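Local coordinates for protein zinc chaperone AztD (Citrobacter koseri, PDB 6CMK) that acts as a periplasmic zinc chaperone, handing one zinc ion directly to the solute-binding protein AztC of a zinc transport system, at residues V357-T365 and I373-K381. Numbering follows the deposited sequence.
Sequences VADNKIYVT and IVLDATSFK
N360 begins the contact through its backbone: its O accepts from A377 N at 3.0 Å, the donor standing above the carbonyl plane, and also from a water. N360 is the third residue of the type II' turn A358-K361, and its amide OD1 is held by R309. K361 suits a partly exposed sheet position: its extended aliphatic chain crosses V374, CD lying 3.8 Å from V374 CG1, while NZ reaches a weak bond to L54 O. I362 and L375 form an antiparallel hydrogen-bonded pair, I362 N to L375 O and L375 N to I362 O, each 2.8 Å. I362 CG1, beside the backbone N (chi1 -56°), lies against the small A377 CB, and I362 CD1 meets F380 CE1 at 3.8 Å. Y363, on the K361 face, lays its long flat ring alongside V374, CE2 3.8 Å from V374 CG1, while its hydroxyl gives a polar end that bonds A53 O. V364, compact and beta-branched, suits the buried I362 face, CG2 touching L375 CD1 at 4.1 Å, and its backbone pairs with I373. Strands 361-366 and 371-376 are the two middle strands of a four-stranded antiparallel propeller blade: Y363 packs on L38 of strand 32-42, I362 and V364 on strand 312-317, and strand 381-387 flanks V374.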
loop_
_atom_site.group_PDB
_atom_site.type_symbol
_atom_site.label_atom_id
_atom_site.label_comp_id
_atom_site.label_asym_id
_atom_site.label_seq_id
_atom_site.Cartn_x
_atom_site.Cartn_y
_atom_site.Cartn_z
ATOM N N VAL B 357 6.879 -16.711 -3.015
ATOM C CA VAL B 357 7.636 -16.009 -1.980
ATOM C C VAL B 357 6.684 -15.602 -0.864
ATOM O O VAL B 357 5.621 -15.037 -1.131
ATOM C CB VAL B 357 8.354 -14.762 -2.534
ATOM C CG1 VAL B 357 9.218 -14.129 -1.439
ATOM C CG2 VAL B 357 9.208 -15.110 -3.741
ATOM N N ALA B 358 7.077 -15.871 0.384
ATOM C CA ALA B 358 6.322 -15.438 1.553
ATOM C C ALA B 358 7.305 -15.007 2.628
ATOM O O ALA B 358 8.219 -15.763 2.969
ATOM C CB ALA B 358 5.415 -16.546 2.099
ATOM N N ASP B 359 7.108 -13.797 3.157
ATOM C CA ASP B 359 7.926 -13.248 4.246
ATOM C C ASP B 359 9.384 -13.292 3.793
ATOM O O ASP B 359 9.710 -12.702 2.751
ATOM C CB ASP B 359 7.612 -14.008 5.539
ATOM C CG ASP B 359 7.983 -13.227 6.782
ATOM O OD1 ASP B 359 8.136 -11.990 6.690
ATOM O OD2 ASP B 359 8.126 -13.849 7.853
ATOM N N ASN B 360 10.271 -13.967 4.510
ATOM C CA ASN B 360 11.681 -14.010 4.141
ATOM C C ASN B 360 12.080 -15.377 3.599
ATOM O O ASN B 360 13.229 -15.800 3.734
ATOM C CB ASN B 360 12.534 -13.623 5.344
ATOM C CG ASN B 360 12.238 -12.212 5.823
ATOM O OD1 ASN B 360 11.845 -11.342 5.032
ATOM N ND2 ASN B 360 12.411 -11.976 7.120
ATOM N N LYS B 361 11.131 -16.070 2.973
ATOM C CA LYS B 361 11.342 -17.418 2.479
ATOM C C LYS B 361 10.874 -17.535 1.035
ATOM O O LYS B 361 9.929 -16.861 0.599
ATOM C CB LYS B 361 10.598 -18.447 3.337
ATOM C CG LYS B 361 11.163 -18.595 4.728
ATOM C CD LYS B 361 10.255 -19.442 5.594
ATOM C CE LYS B 361 10.960 -19.903 6.858
ATOM N NZ LYS B 361 10.182 -20.950 7.575
ATOM N N ILE B 362 11.544 -18.423 0.313
ATOM C CA ILE B 362 11.200 -18.790 -1.051
ATOM C C ILE B 362 10.748 -20.242 -1.048
ATOM O O ILE B 362 11.345 -21.088 -0.369
ATOM C CB ILE B 362 12.391 -18.597 -2.007
ATOM C CG1 ILE B 362 12.908 -17.153 -1.944
ATOM C CG2 ILE B 362 11.972 -18.938 -3.435
ATOM C CD1 ILE B 362 14.264 -16.986 -2.602
ATOM N N TYR B 363 9.689 -20.525 -1.800
ATOM C CA TYR B 363 9.047 -21.835 -1.823
ATOM C C TYR B 363 9.049 -22.364 -3.247
ATOM O O TYR B 363 8.625 -21.667 -4.173
ATOM C CB TYR B 363 7.611 -21.762 -1.292
ATOM C CG TYR B 363 7.537 -21.255 0.113
ATOM C CD1 TYR B 363 7.643 -19.895 0.379
ATOM C CD2 TYR B 363 7.417 -22.131 1.184
ATOM C CE1 TYR B 363 7.616 -19.422 1.668
ATOM C CE2 TYR B 363 7.379 -21.656 2.485
ATOM C CZ TYR B 363 7.474 -20.297 2.709
ATOM O OH TYR B 363 7.445 -19.803 4.002
ATOM N N VAL B 364 9.519 -23.596 -3.420
ATOM C CA VAL B 364 9.616 -24.216 -4.734
ATOM C C VAL B 364 8.914 -25.560 -4.659
ATOM O O VAL B 364 9.323 -26.430 -3.881
ATOM C CB VAL B 364 11.079 -24.397 -5.186
ATOM C CG1 VAL B 364 11.123 -25.087 -6.548
ATOM C CG2 VAL B 364 11.797 -23.055 -5.245
ATOM N N THR B 365 7.865 -25.738 -5.457
ATOM C CA THR B 365 7.200 -27.027 -5.476
ATOM C C THR B 365 8.050 -28.031 -6.238
ATOM O O THR B 365 8.739 -27.690 -7.204
ATOM C CB THR B 365 5.813 -26.933 -6.101
ATOM O OG1 THR B 365 5.906 -26.450 -7.449
ATOM C CG2 THR B 365 4.930 -26.002 -5.286
ATOM N N ILE B 373 10.161 -27.261 -1.308
ATOM C CA ILE B 373 11.448 -26.877 -0.734
ATOM C C ILE B 373 11.351 -25.439 -0.241
ATOM O O ILE B 373 10.789 -24.575 -0.925
ATOM C CB ILE B 373 12.587 -27.022 -1.761
ATOM C CG1 ILE B 373 12.578 -28.405 -2.415
ATOM C CG2 ILE B 373 13.926 -26.727 -1.097
ATOM C CD1 ILE B 373 12.478 -29.568 -1.453
ATOM N N VAL B 374 11.905 -25.170 0.941
ATOM C CA VAL B 374 11.848 -23.843 1.552
ATOM C C VAL B 374 13.264 -23.300 1.657
ATOM O O VAL B 374 14.137 -23.950 2.244
ATOM C CB VAL B 374 11.185 -23.876 2.941
ATOM C CG1 VAL B 374 11.000 -22.463 3.472
ATOM C CG2 VAL B 374 9.850 -24.603 2.896
ATOM N N LEU B 375 13.486 -22.115 1.102
ATOM C CA LEU B 375 14.787 -21.465 1.142
ATOM C C LEU B 375 14.694 -20.145 1.884
ATOM O O LEU B 375 13.702 -19.424 1.775
ATOM C CB LEU B 375 15.328 -21.182 -0.262
ATOM C CG LEU B 375 15.563 -22.391 -1.161
ATOM C CD1 LEU B 375 14.334 -22.687 -2.022
ATOM C CD2 LEU B 375 16.785 -22.135 -2.021
ATOM N N ASP B 376 15.766 -19.811 2.597
ATOM C CA ASP B 376 15.905 -18.470 3.144
ATOM C C ASP B 376 16.223 -17.509 2.006
ATOM O O ASP B 376 17.134 -17.756 1.209
ATOM C CB ASP B 376 17.005 -18.443 4.204
ATOM C CG ASP B 376 17.227 -17.051 4.771
ATOM O OD1 ASP B 376 16.418 -16.621 5.617
ATOM O OD2 ASP B 376 18.199 -16.385 4.361
ATOM N N ALA B 377 15.475 -16.408 1.917
ATOM C CA ALA B 377 15.579 -15.575 0.724
ATOM C C ALA B 377 16.928 -14.879 0.620
ATOM O O ALA B 377 17.456 -14.718 -0.486
ATOM C CB ALA B 377 14.462 -14.534 0.696
ATOM N N THR B 378 17.500 -14.459 1.741
ATOM C CA THR B 378 18.717 -13.661 1.676
ATOM C C THR B 378 19.963 -14.528 1.575
ATOM O O THR B 378 20.864 -14.216 0.788
ATOM C CB THR B 378 18.794 -12.725 2.887
ATOM O OG1 THR B 378 18.751 -13.487 4.098
ATOM C CG2 THR B 378 17.628 -11.734 2.861
ATOM N N SER B 379 20.017 -15.634 2.322
ATOM C CA SER B 379 21.131 -16.569 2.199
ATOM C C SER B 379 20.993 -17.457 0.970
ATOM O O SER B 379 21.989 -17.996 0.477
ATOM C CB SER B 379 21.238 -17.445 3.449
ATOM O OG SER B 379 20.276 -18.484 3.435
ATOM N N PHE B 380 19.771 -17.632 0.476
ATOM C CA PHE B 380 19.531 -18.405 -0.734
ATOM C C PHE B 380 19.952 -19.857 -0.539
ATOM O O PHE B 380 20.525 -20.487 -1.436
ATOM C CB PHE B 380 20.242 -17.778 -1.933
ATOM C CG PHE B 380 19.467 -17.876 -3.214
ATOM C CD1 PHE B 380 18.243 -17.243 -3.346
ATOM C CD2 PHE B 380 19.972 -18.574 -4.298
ATOM C CE1 PHE B 380 17.535 -17.318 -4.526
ATOM C CE2 PHE B 380 19.264 -18.647 -5.484
ATOM C CZ PHE B 380 18.046 -18.020 -5.597
ATOM N N LYS B 381 19.658 -20.391 0.648
ATOM C CA LYS B 381 19.940 -21.774 0.989
ATOM C C LYS B 381 18.701 -22.431 1.580
ATOM O O LYS B 381 17.894 -21.790 2.257
ATOM C CB LYS B 381 21.099 -21.868 1.978
ATOM C CG LYS B 381 22.300 -21.066 1.539
ATOM C CD LYS B 381 23.534 -21.367 2.362
ATOM C CE LYS B 381 24.704 -20.497 1.923
ATOM N NZ LYS B 381 24.730 -20.282 0.445
HETATM O O HOH W 1 14.100 -17.372 6.248
#